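PDB 1VD3: RNase NGR3 from Nicotiana glutinosa, which probably cleaves RNA as an endonuclease of the RNase T2 family and holds the nucleotide 2'-UMP in its binding pocket. Local coordinates for residues G44-Y49 with L99-C104; D9-V14 with L178-T183. All coordinates share one frame; numbering follows the deposited sequence.

Interaction 1. Residues G44-Y49 with L99-C104; sequences GLWPNY and LKHGTC. With U2P (phosphoric acid mono-[2-(2,4-dioxo-3,4-dihydro-2H-pyrimidin-1-yl)-4-hydroxy-5-hydroxymethyl-tetrahydro-furan-3-yl] ester), chain B.
The W46 indole overlaps the imidazole of H101 in a face-to-face stack, the centroid of its five-membered ring lying 3.7 Å from that of the H101 ring and the planes meeting at 23°. The same face of the indole also receives the uracil of U2P, displaced toward the six-membered ring: W46 CE3 lies 3.5 Å from U2P N3, and W46 CZ2 approaches C2' of the ribose of U2P. W46 NE1 is hydrogen-bonded to E97. The opposite face of the H101 imidazole is covered by CG of K100.

The two ring nitrogens of H101 are held at different ends. NE2 donates to the phosphate oxygen O2P of U2P at 2.5 Å, nearly straight at 170°, while ND1 and the P47 carbonyl share a water, which donates to P47 O. This pair of bonds fixes the rotation of the imidazole. The K100 side chain is fully extended, with CG anti to the backbone N (chi1 -177°), and its NZ reaches the same O2P at 3.0 Å. H96 and H43 are also hydrogen-bonded to the ligand.

Behind the pocket the proline ring packs on the backbone and side chains of residues 101-104: CG of P47 sits 3.4 Å from the H101 carbonyl O and 4.1 Å from CB of C104, whose sulfur is tied to C58 by a disulfide. These residues are thereby packed against strand 41-48.

With an alanine at W46, the imidazole and the uracil would probably lose the surface they both lie against, and E97 its indole N-H partner. The strand thus supplies a flat aromatic platform and the helix two phosphate donors, K100 and H101, a combination that engages base and 2'-phosphate together and is consistent with the predicted active-site role of H101.

Interaction 2. Residues D9-V14 with L178-T183; sequences DFFYFV and LCVDKT
F11 and V180, and likewise F13 and L178, are the hydrogen-bonded pairs of this antiparallel contact, in which each pair exchanges two backbone bonds. F11 N donates to V180 O at 2.8 Å and V180 N returns to F11 O at 3.0 Å. F13 N reaches L178 O at 2.7 Å, the straightest of the four at 174°, and L178 N closes the set on F13 O at 3.1 Å. Y12 and C179 form the non-hydrogen-bonded pair between them.

Sulfur-aromatic contacts occupy the face that bears Y12 and C179. SG of C179, disulfide-bonded to C190, approaches CD2 of Y12 to 3.6 Å and stands obliquely to the F10 ring too. F10 CG lies between its own backbone N and carbonyl carbon (chi1 65°), a turn that brings CE1 over the centre of the Y12 ring. Y12 OH is hydrogen-bonded to I192 O.

Apolar packing runs over the face of F11, F13, L178 and V180. CB of F11 meets CB of V180 at 4.0 Å. The ring of F13 leads off toward F119 and R120 of helix 109-123, and V180 also touches F119. In a separate contact with oxygen, the F11 ring turns its edge to the V180 and D181 carbonyls, with CD1 3.2 Å from D181 O.

Polar groups finish the end of the pairing. A water takes the N-H of K182 and donates to D9 O, while D181 OD2 accepts from T183 N in an Asx turn.

D9 and F10 both face N48 of the other neighbouring strand, a classic beta bulge. Paired with 41-48 on one edge and 171-181 on the other, strand 10-16 is an inner strand of the antiparallel sheet of this RNase T2 fold, with one face against helix 109-123.

Strand 10-16 joins the two contacts: its pairing with 171-181 makes interaction 2, while along its other edge it pairs with strand 41-48, which carries the W46 side of interaction 1. The centres lie about 10 Å apart. Probable hydrogen bonds cross between them, W46 N to Y12 O at 2.8 Å and N48 N to F10 O at 2.7 Å, so the strand bearing the W46 platform is registered on the one that pairs in interaction 2. The Y12 side chain comes within about 4 Å of U2P (nearest atoms), making interaction 2 a flank of the nucleotide pocket, whereas the phosphate donors K100 and H101 come from interaction 1.

Interaction 1. Residues G44-Y49 with L99-C104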
ATOM      1  N   GLY A  44      -2.274   2.666  -2.166  1.00 14.40           N
ATOM      2  CA  GLY A  44      -2.423   3.308  -3.463  1.00 15.72           C
ATOM      3  C   GLY A  44      -1.318   3.040  -4.466  1.00 13.11           C
ATOM      4  O   GLY A  44      -0.280   2.480  -4.129  1.00 11.40           O
ATOM      5  N   LEU A  45      -1.566   3.426  -5.714  1.00 12.69           N
ATOM      6  CA  LEU A  45      -0.601   3.281  -6.807  1.00 11.78           C
ATOM      7  C   LEU A  45      -0.364   4.732  -7.231  1.00 11.84           C
ATOM      8  O   LEU A  45      -1.254   5.368  -7.801  1.00 11.09           O
ATOM      9  CB  LEU A  45      -1.221   2.473  -7.950  1.00 12.84           C
ATOM     10  CG  LEU A  45      -0.366   2.216  -9.193  1.00 12.79           C
ATOM     11  CD1 LEU A  45       0.946   1.543  -8.809  1.00 11.39           C
ATOM     12  CD2 LEU A  45      -1.157   1.349 -10.164  1.00 13.29           C
ATOM     13  N   TRP A  46       0.830   5.248  -6.948  1.00 11.59           N
ATOM     14  CA  TRP A  46       1.137   6.649  -7.215  1.00 11.97           C
ATOM     15  C   TRP A  46       2.148   7.021  -8.292  1.00 14.12           C
ATOM     16  O   TRP A  46       3.311   6.637  -8.218  1.00 13.93           O
ATOM     17  CB  TRP A  46       1.622   7.342  -5.935  1.00 11.80           C
ATOM     18  CG  TRP A  46       0.851   7.096  -4.675  1.00 11.58           C
ATOM     19  CD1 TRP A  46      -0.488   6.848  -4.548  1.00 13.56           C
ATOM     20  CD2 TRP A  46       1.369   7.186  -3.341  1.00 15.46           C
ATOM     21  NE1 TRP A  46      -0.835   6.786  -3.213  1.00 14.55           N
ATOM     22  CE2 TRP A  46       0.288   6.990  -2.454  1.00 14.61           C
ATOM     23  CE3 TRP A  46       2.647   7.418  -2.812  1.00 15.95           C
ATOM     24  CZ2 TRP A  46       0.446   7.016  -1.063  1.00 16.98           C
ATOM     25  CZ3 TRP A  46       2.803   7.446  -1.423  1.00 14.43           C
ATOM     26  CH2 TRP A  46       1.710   7.245  -0.570  1.00 16.55           C
ATOM     27  N   PRO A  47       1.712   7.787  -9.303  1.00 14.17           N
ATOM     28  CA  PRO A  47       2.623   8.215 -10.369  1.00 12.30           C
ATOM     29  C   PRO A  47       3.610   9.163  -9.671  1.00 15.00           C
ATOM     30  O   PRO A  47       3.188  10.011  -8.882  1.00 15.13           O
ATOM     31  CB  PRO A  47       1.700   8.959 -11.328  1.00 14.45           C
ATOM     32  CG  PRO A  47       0.386   8.237 -11.158  1.00 16.18           C
ATOM     33  CD  PRO A  47       0.310   8.064  -9.660  1.00 14.75           C
ATOM     34  N   ASN A  48       4.903   9.023  -9.944  1.00 14.39           N
ATOM     35  CA  ASN A  48       5.912   9.865  -9.292  1.00 16.13           C
ATOM     36  C   ASN A  48       7.012  10.310 -10.259  1.00 17.42           C
ATOM     37  O   ASN A  48       7.161   9.751 -11.349  1.00 13.68           O
ATOM     38  CB  ASN A  48       6.544   9.084  -8.129  1.00 18.96           C
ATOM     39  CG  ASN A  48       7.074   9.982  -7.024  1.00 28.45           C
ATOM     40  OD1 ASN A  48       8.126  10.612  -7.161  1.00 36.28           O
ATOM     41  ND2 ASN A  48       6.346  10.041  -5.911  1.00 18.29           N
ATOM     42  N   TYR A  49       7.775  11.323  -9.846  1.00 15.72           N
ATOM     43  CA  TYR A  49       8.897  11.843 -10.630  1.00 17.11           C
ATOM     44  C   TYR A  49      10.179  11.408  -9.928  1.00 17.29           C
ATOM     45  O   TYR A  49      10.191  11.202  -8.718  1.00 17.41           O
ATOM     46  CB  TYR A  49       8.884  13.373 -10.667  1.00 15.92           C
ATOM     47  CG  TYR A  49       7.715  13.996 -11.385  1.00 17.20           C
ATOM     48  CD1 TYR A  49       7.109  15.146 -10.882  1.00 15.97           C
ATOM     49  CD2 TYR A  49       7.244  13.474 -12.590  1.00 20.37           C
ATOM     50  CE1 TYR A  49       6.065  15.764 -11.556  1.00 19.30           C
ATOM     51  CE2 TYR A  49       6.197  14.088 -13.278  1.00 21.12           C
ATOM     52  CZ  TYR A  49       5.613  15.234 -12.751  1.00 22.42           C
ATOM     53  OH  TYR A  49       4.579  15.847 -13.416  1.00 24.63           O
ATOM     54  N   LEU A  99      -8.842  10.168  -8.159  1.00 16.26           N
ATOM     55  CA  LEU A  99      -8.738  11.576  -8.536  1.00 18.19           C
ATOM     56  C   LEU A  99      -7.341  12.157  -8.349  1.00 18.07           C
ATOM     57  O   LEU A  99      -6.805  12.818  -9.242  1.00 19.96           O
ATOM     58  CB  LEU A  99      -9.741  12.411  -7.734  1.00 20.87           C
ATOM     59  CG  LEU A  99     -11.219  12.235  -8.091  1.00 26.74           C
ATOM     60  CD1 LEU A  99     -12.084  13.023  -7.115  1.00 26.97           C
ATOM     61  CD2 LEU A  99     -11.458  12.707  -9.517  1.00 25.95           C
ATOM     62  N   LYS A 100      -6.750  11.891  -7.191  1.00 14.96           N
ATOM     63  CA  LYS A 100      -5.436  12.419  -6.859  1.00 16.34           C
ATOM     64  C   LYS A 100      -4.273  11.766  -7.590  1.00 14.29           C
ATOM     65  O   LYS A 100      -3.342  12.450  -8.018  1.00 17.68           O
ATOM     66  CB  LYS A 100      -5.198  12.309  -5.350  1.00 13.27           C
ATOM     67  CG  LYS A 100      -3.869  12.902  -4.898  1.00 13.99           C
ATOM     68  CD  LYS A 100      -3.741  12.897  -3.390  1.00 17.25           C
ATOM     69  CE  LYS A 100      -2.428  13.539  -2.961  1.00 15.91           C
ATOM     70  NZ  LYS A 100      -2.225  13.478  -1.493  1.00 15.31           N
ATOM     71  N   HIS A 101      -4.333  10.449  -7.741  1.00 12.08           N
ATOM     72  CA  HIS A 101      -3.252   9.712  -8.382  1.00 12.72           C
ATOM     73  C   HIS A 101      -3.643   9.025  -9.685  1.00 12.62           C
ATOM     74  O   HIS A 101      -2.908   9.081 -10.668  1.00 13.59           O
ATOM     75  CB  HIS A 101      -2.714   8.670  -7.404  1.00 12.13           C
ATOM     76  CG  HIS A 101      -2.129   9.258  -6.156  1.00 11.04           C
ATOM     77  ND1 HIS A 101      -0.956   9.979  -6.156  1.00 10.37           N
ATOM     78  CD2 HIS A 101      -2.549   9.221  -4.870  1.00 14.45           C
ATOM     79  CE1 HIS A 101      -0.675  10.358  -4.923  1.00 14.74           C
ATOM     80  NE2 HIS A 101      -1.626   9.911  -4.122  1.00 11.69           N
ATOM     81  N   GLY A 102      -4.797   8.366  -9.683  1.00 14.18           N
ATOM     82  CA  GLY A 102      -5.253   7.673 -10.871  1.00 13.43           C
ATOM     83  C   GLY A 102      -5.329   8.542 -12.113  1.00 15.41           C
ATOM     84  O   GLY A 102      -4.923   8.117 -13.198  1.00 15.30           O
ATOM     85  N   THR A 103      -5.845   9.760 -11.977  1.00 17.67           N
ATOM     86  CA  THR A 103      -5.958  10.644 -13.136  1.00 18.47           C
ATOM     87  C   THR A 103      -4.610  11.054 -13.724  1.00 21.25           C
ATOM     88  O   THR A 103      -4.553  11.593 -14.830  1.00 21.35           O
ATOM     89  CB  THR A 103      -6.746  11.933 -12.807  1.00 17.99           C
ATOM     90  OG1 THR A 103      -6.088  12.648 -11.756  1.00 17.80           O
ATOM     91  CG2 THR A 103      -8.174  11.597 -12.397  1.00 16.31           C
ATOM     92  N   CYS A 104      -3.529  10.801 -12.989  1.00 19.13           N
ATOM     93  CA  CYS A 104      -2.192  11.158 -13.456  1.00 19.00           C
ATOM     94  C   CYS A 104      -1.413   9.949 -13.967  1.00 18.49           C
ATOM     95  O   CYS A 104      -0.275  10.087 -14.412  1.00 19.07           O
ATOM     96  CB  CYS A 104      -1.374  11.778 -12.322  1.00 20.16           C
ATOM     97  SG  CYS A 104      -2.054  13.245 -11.497  1.00 21.24           S
TER
HETATM   98  O5' U2P B 214       1.926  10.483   4.653  1.00 47.66           O
HETATM   99  C5' U2P B 214       2.020  11.289   3.452  1.00 37.50           C
HETATM  100  C4' U2P B 214       0.711  11.198   2.656  1.00 34.84           C
HETATM  101  O4' U2P B 214       0.837  12.018   1.400  1.00 32.96           O
HETATM  102  C1' U2P B 214       0.668  11.266   0.090  1.00 31.77           C
HETATM  103  N1  U2P B 214       1.889  11.201  -0.825  1.00 28.14           N
HETATM  104  C6  U2P B 214       3.081  11.054  -0.160  1.00 24.92           C
HETATM  105  C5  U2P B 214       4.291  10.736  -0.832  1.00 27.00           C
HETATM  106  C4  U2P B 214       4.254  10.608  -2.306  1.00 24.74           C
HETATM  107  O4  U2P B 214       5.226  10.237  -2.956  1.00 24.13           O
HETATM  108  N3  U2P B 214       3.008  10.940  -2.926  1.00 23.63           N
HETATM  109  C2  U2P B 214       1.803  11.265  -2.258  1.00 23.96           C
HETATM  110  O2  U2P B 214       0.813  11.564  -2.892  1.00 28.27           O
HETATM  111  C2' U2P B 214      -0.048   9.999   0.608  1.00 32.50           C
HETATM  112  O2' U2P B 214      -1.488  10.188   0.748  1.00 32.98           O
HETATM  113  P   U2P B 214      -2.569  10.157  -0.395  1.00 21.39           P
HETATM  114  O1P U2P B 214      -3.967  10.506  -0.392  1.00 27.21           O
HETATM  115  O2P U2P B 214      -1.903  10.468  -1.698  1.00 29.26           O
HETATM  116  O3P U2P B 214      -2.785   8.724  -0.499  1.00 25.63           O
HETATM  117  C3' U2P B 214       0.505   9.797   2.029  1.00 32.12           C
HETATM  118  O3' U2P B 214      -0.490   9.034   2.806  1.00 31.16           O
HETATM  119  O   HOH W   1       0.609  10.832  -8.299  1.00 15.25           O

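Interaction 2. Residues D9-V14 with L178-T183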
ATOM      1  N   ASP A   9       7.746   9.373 -14.222  1.00 17.09           N
ATOM      2  CA  ASP A   9       8.862   8.435 -14.292  1.00 15.35           C
ATOM      3  C   ASP A   9       8.606   7.009 -13.822  1.00 15.28           C
ATOM      4  O   ASP A   9       9.142   6.061 -14.401  1.00 17.08           O
ATOM      5  CB  ASP A   9      10.055   9.013 -13.525  1.00 15.14           C
ATOM      6  CG  ASP A   9      10.506  10.351 -14.076  1.00 22.39           C
ATOM      7  OD1 ASP A   9      10.872  11.235 -13.271  1.00 20.97           O
ATOM      8  OD2 ASP A   9      10.499  10.516 -15.314  1.00 19.07           O
ATOM      9  N   PHE A  10       7.809   6.852 -12.772  1.00 16.06           N
ATOM     10  CA  PHE A  10       7.510   5.528 -12.237  1.00 15.90           C
ATOM     11  C   PHE A  10       6.356   5.615 -11.242  1.00 13.94           C
ATOM     12  O   PHE A  10       5.866   6.706 -10.939  1.00 14.39           O
ATOM     13  CB  PHE A  10       8.744   4.977 -11.518  1.00 15.03           C
ATOM     14  CG  PHE A  10       9.135   5.777 -10.300  1.00 15.40           C
ATOM     15  CD1 PHE A  10       8.651   5.439  -9.041  1.00 13.15           C
ATOM     16  CD2 PHE A  10       9.954   6.897 -10.423  1.00 12.30           C
ATOM     17  CE1 PHE A  10       8.973   6.205  -7.922  1.00 13.82           C
ATOM     18  CE2 PHE A  10      10.281   7.670  -9.310  1.00 14.94           C
ATOM     19  CZ  PHE A  10       9.790   7.324  -8.057  1.00 13.69           C
ATOM     20  N   PHE A  11       5.933   4.458 -10.739  1.00 13.95           N
ATOM     21  CA  PHE A  11       4.867   4.391  -9.746  1.00 13.46           C
ATOM     22  C   PHE A  11       5.409   3.903  -8.425  1.00 11.25           C
ATOM     23  O   PHE A  11       6.258   3.018  -8.384  1.00 12.53           O
ATOM     24  CB  PHE A  11       3.793   3.349 -10.081  1.00 11.44           C
ATOM     25  CG  PHE A  11       2.910   3.694 -11.228  1.00 12.49           C
ATOM     26  CD1 PHE A  11       3.172   3.183 -12.494  1.00 11.94           C
ATOM     27  CD2 PHE A  11       1.749   4.432 -11.023  1.00 11.04           C
ATOM     28  CE1 PHE A  11       2.283   3.392 -13.545  1.00 16.18           C
ATOM     29  CE2 PHE A  11       0.851   4.649 -12.070  1.00 13.65           C
ATOM     30  CZ  PHE A  11       1.118   4.126 -13.332  1.00 14.97           C
ATOM     31  N   TYR A  12       4.893   4.464  -7.342  1.00 13.50           N
ATOM     32  CA  TYR A  12       5.217   3.953  -6.027  1.00 11.64           C
ATOM     33  C   TYR A  12       3.970   3.094  -5.798  1.00 13.26           C
ATOM     34  O   TYR A  12       2.853   3.599  -5.929  1.00 13.30           O
ATOM     35  CB  TYR A  12       5.226   5.060  -4.979  1.00 13.00           C
ATOM     36  CG  TYR A  12       6.581   5.647  -4.694  1.00 11.60           C
ATOM     37  CD1 TYR A  12       6.738   7.021  -4.511  1.00 13.10           C
ATOM     38  CD2 TYR A  12       7.704   4.829  -4.570  1.00 12.25           C
ATOM     39  CE1 TYR A  12       7.979   7.563  -4.210  1.00 14.04           C
ATOM     40  CE2 TYR A  12       8.951   5.365  -4.269  1.00 10.15           C
ATOM     41  CZ  TYR A  12       9.078   6.733  -4.091  1.00 13.39           C
ATOM     42  OH  TYR A  12      10.311   7.270  -3.790  1.00 15.81           O
ATOM     43  N   PHE A  13       4.139   1.804  -5.527  1.00 10.58           N
ATOM     44  CA  PHE A  13       2.987   0.961  -5.225  1.00 10.93           C
ATOM     45  C   PHE A  13       3.087   0.819  -3.711  1.00 12.20           C
ATOM     46  O   PHE A  13       4.039   0.228  -3.185  1.00 11.59           O
ATOM     47  CB  PHE A  13       3.068  -0.407  -5.918  1.00 11.57           C
ATOM     48  CG  PHE A  13       1.959  -1.349  -5.516  1.00 10.75           C
ATOM     49  CD1 PHE A  13       0.625  -0.946  -5.587  1.00 10.94           C
ATOM     50  CD2 PHE A  13       2.248  -2.628  -5.057  1.00  9.56           C
ATOM     51  CE1 PHE A  13      -0.403  -1.803  -5.206  1.00 12.84           C
ATOM     52  CE2 PHE A  13       1.225  -3.497  -4.673  1.00 12.13           C
ATOM     53  CZ  PHE A  13      -0.102  -3.083  -4.747  1.00 13.71           C
ATOM     54  N   VAL A  14       2.114   1.398  -3.019  1.00  8.99           N
ATOM     55  CA  VAL A  14       2.104   1.425  -1.567  1.00 11.46           C
ATOM     56  C   VAL A  14       1.067   0.513  -0.930  1.00 11.09           C
ATOM     57  O   VAL A  14      -0.133   0.628  -1.192  1.00 11.79           O
ATOM     58  CB  VAL A  14       1.855   2.871  -1.060  1.00 13.22           C
ATOM     59  CG1 VAL A  14       2.139   2.964   0.435  1.00  9.31           C
ATOM     60  CG2 VAL A  14       2.716   3.863  -1.856  1.00 11.12           C
ATOM     61  N   LEU A 178       7.047  -0.294  -3.080  1.00 14.71           N
ATOM     62  CA  LEU A 178       7.736  -0.995  -4.158  1.00 14.52           C
ATOM     63  C   LEU A 178       7.512  -0.115  -5.382  1.00 17.24           C
ATOM     64  O   LEU A 178       6.544   0.643  -5.427  1.00 16.51           O
ATOM     65  CB  LEU A 178       7.133  -2.386  -4.385  1.00 14.09           C
ATOM     66  CG  LEU A 178       7.485  -3.446  -3.333  1.00 14.24           C
ATOM     67  CD1 LEU A 178       6.670  -4.702  -3.574  1.00 15.01           C
ATOM     68  CD2 LEU A 178       8.976  -3.757  -3.404  1.00 15.87           C
ATOM     69  N   CYS A 179       8.401  -0.190  -6.365  1.00 15.13           N
ATOM     70  CA  CYS A 179       8.242   0.623  -7.561  1.00 13.67           C
ATOM     71  C   CYS A 179       7.813  -0.195  -8.762  1.00 15.58           C
ATOM     72  O   CYS A 179       8.205  -1.352  -8.908  1.00 14.38           O
ATOM     73  CB  CYS A 179       9.536   1.386  -7.858  1.00 16.21           C
ATOM     74  SG  CYS A 179       9.792   2.679  -6.606  1.00 16.91           S
ATOM     75  N   VAL A 180       6.974   0.415  -9.597  1.00 12.16           N
ATOM     76  CA  VAL A 180       6.461  -0.219 -10.806  1.00 13.51           C
ATOM     77  C   VAL A 180       6.779   0.720 -11.967  1.00 14.96           C
ATOM     78  O   VAL A 180       6.729   1.942 -11.807  1.00 12.38           O
ATOM     79  CB  VAL A 180       4.926  -0.427 -10.702  1.00 14.33           C
ATOM     80  CG1 VAL A 180       4.370  -0.965 -12.011  1.00 16.92           C
ATOM     81  CG2 VAL A 180       4.615  -1.387  -9.561  1.00 15.58           C
ATOM     82  N   ASP A 181       7.112   0.168 -13.132  1.00 15.13           N
ATOM     83  CA  ASP A 181       7.436   1.025 -14.271  1.00 16.26           C
ATOM     84  C   ASP A 181       6.229   1.835 -14.726  1.00 13.51           C
ATOM     85  O   ASP A 181       5.081   1.476 -14.449  1.00 14.63           O
ATOM     86  CB  ASP A 181       7.975   0.205 -15.445  1.00 19.04           C
ATOM     87  CG  ASP A 181       6.879  -0.453 -16.240  1.00 19.74           C
ATOM     88  OD1 ASP A 181       6.272  -1.419 -15.735  1.00 23.35           O
ATOM     89  OD2 ASP A 181       6.621   0.008 -17.371  1.00 24.83           O
ATOM     90  N   LYS A 182       6.489   2.925 -15.441  1.00 15.24           N
ATOM     91  CA  LYS A 182       5.421   3.812 -15.894  1.00 18.08           C
ATOM     92  C   LYS A 182       4.327   3.188 -16.755  1.00 17.82           C
ATOM     93  O   LYS A 182       3.236   3.744 -16.848  1.00 17.17           O
ATOM     94  CB  LYS A 182       6.014   5.027 -16.615  1.00 17.51           C
ATOM     95  CG  LYS A 182       6.716   4.711 -17.923  1.00 21.25           C
ATOM     96  CD  LYS A 182       7.219   5.981 -18.601  1.00 24.70           C
ATOM     97  CE  LYS A 182       8.354   6.620 -17.823  1.00 30.63           C
ATOM     98  NZ  LYS A 182       8.910   7.812 -18.534  1.00 36.03           N
ATOM     99  N   THR A 183       4.602   2.053 -17.392  1.00 18.57           N
ATOM    100  CA  THR A 183       3.575   1.411 -18.215  1.00 19.68           C
ATOM    101  C   THR A 183       2.783   0.422 -17.364  1.00 21.40           C
ATOM    102  O   THR A 183       1.909  -0.284 -17.867  1.00 22.45           O
ATOM    103  CB  THR A 183       4.174   0.639 -19.418  1.00 20.45           C
ATOM    104  OG1 THR A 183       4.909  -0.498 -18.946  1.00 21.32           O
ATOM    105  CG2 THR A 183       5.094   1.539 -20.231  1.00 21.83           C
TER
HETATM  106  O   HOH W   2       9.272   3.505 -15.466  1.00 19.35           O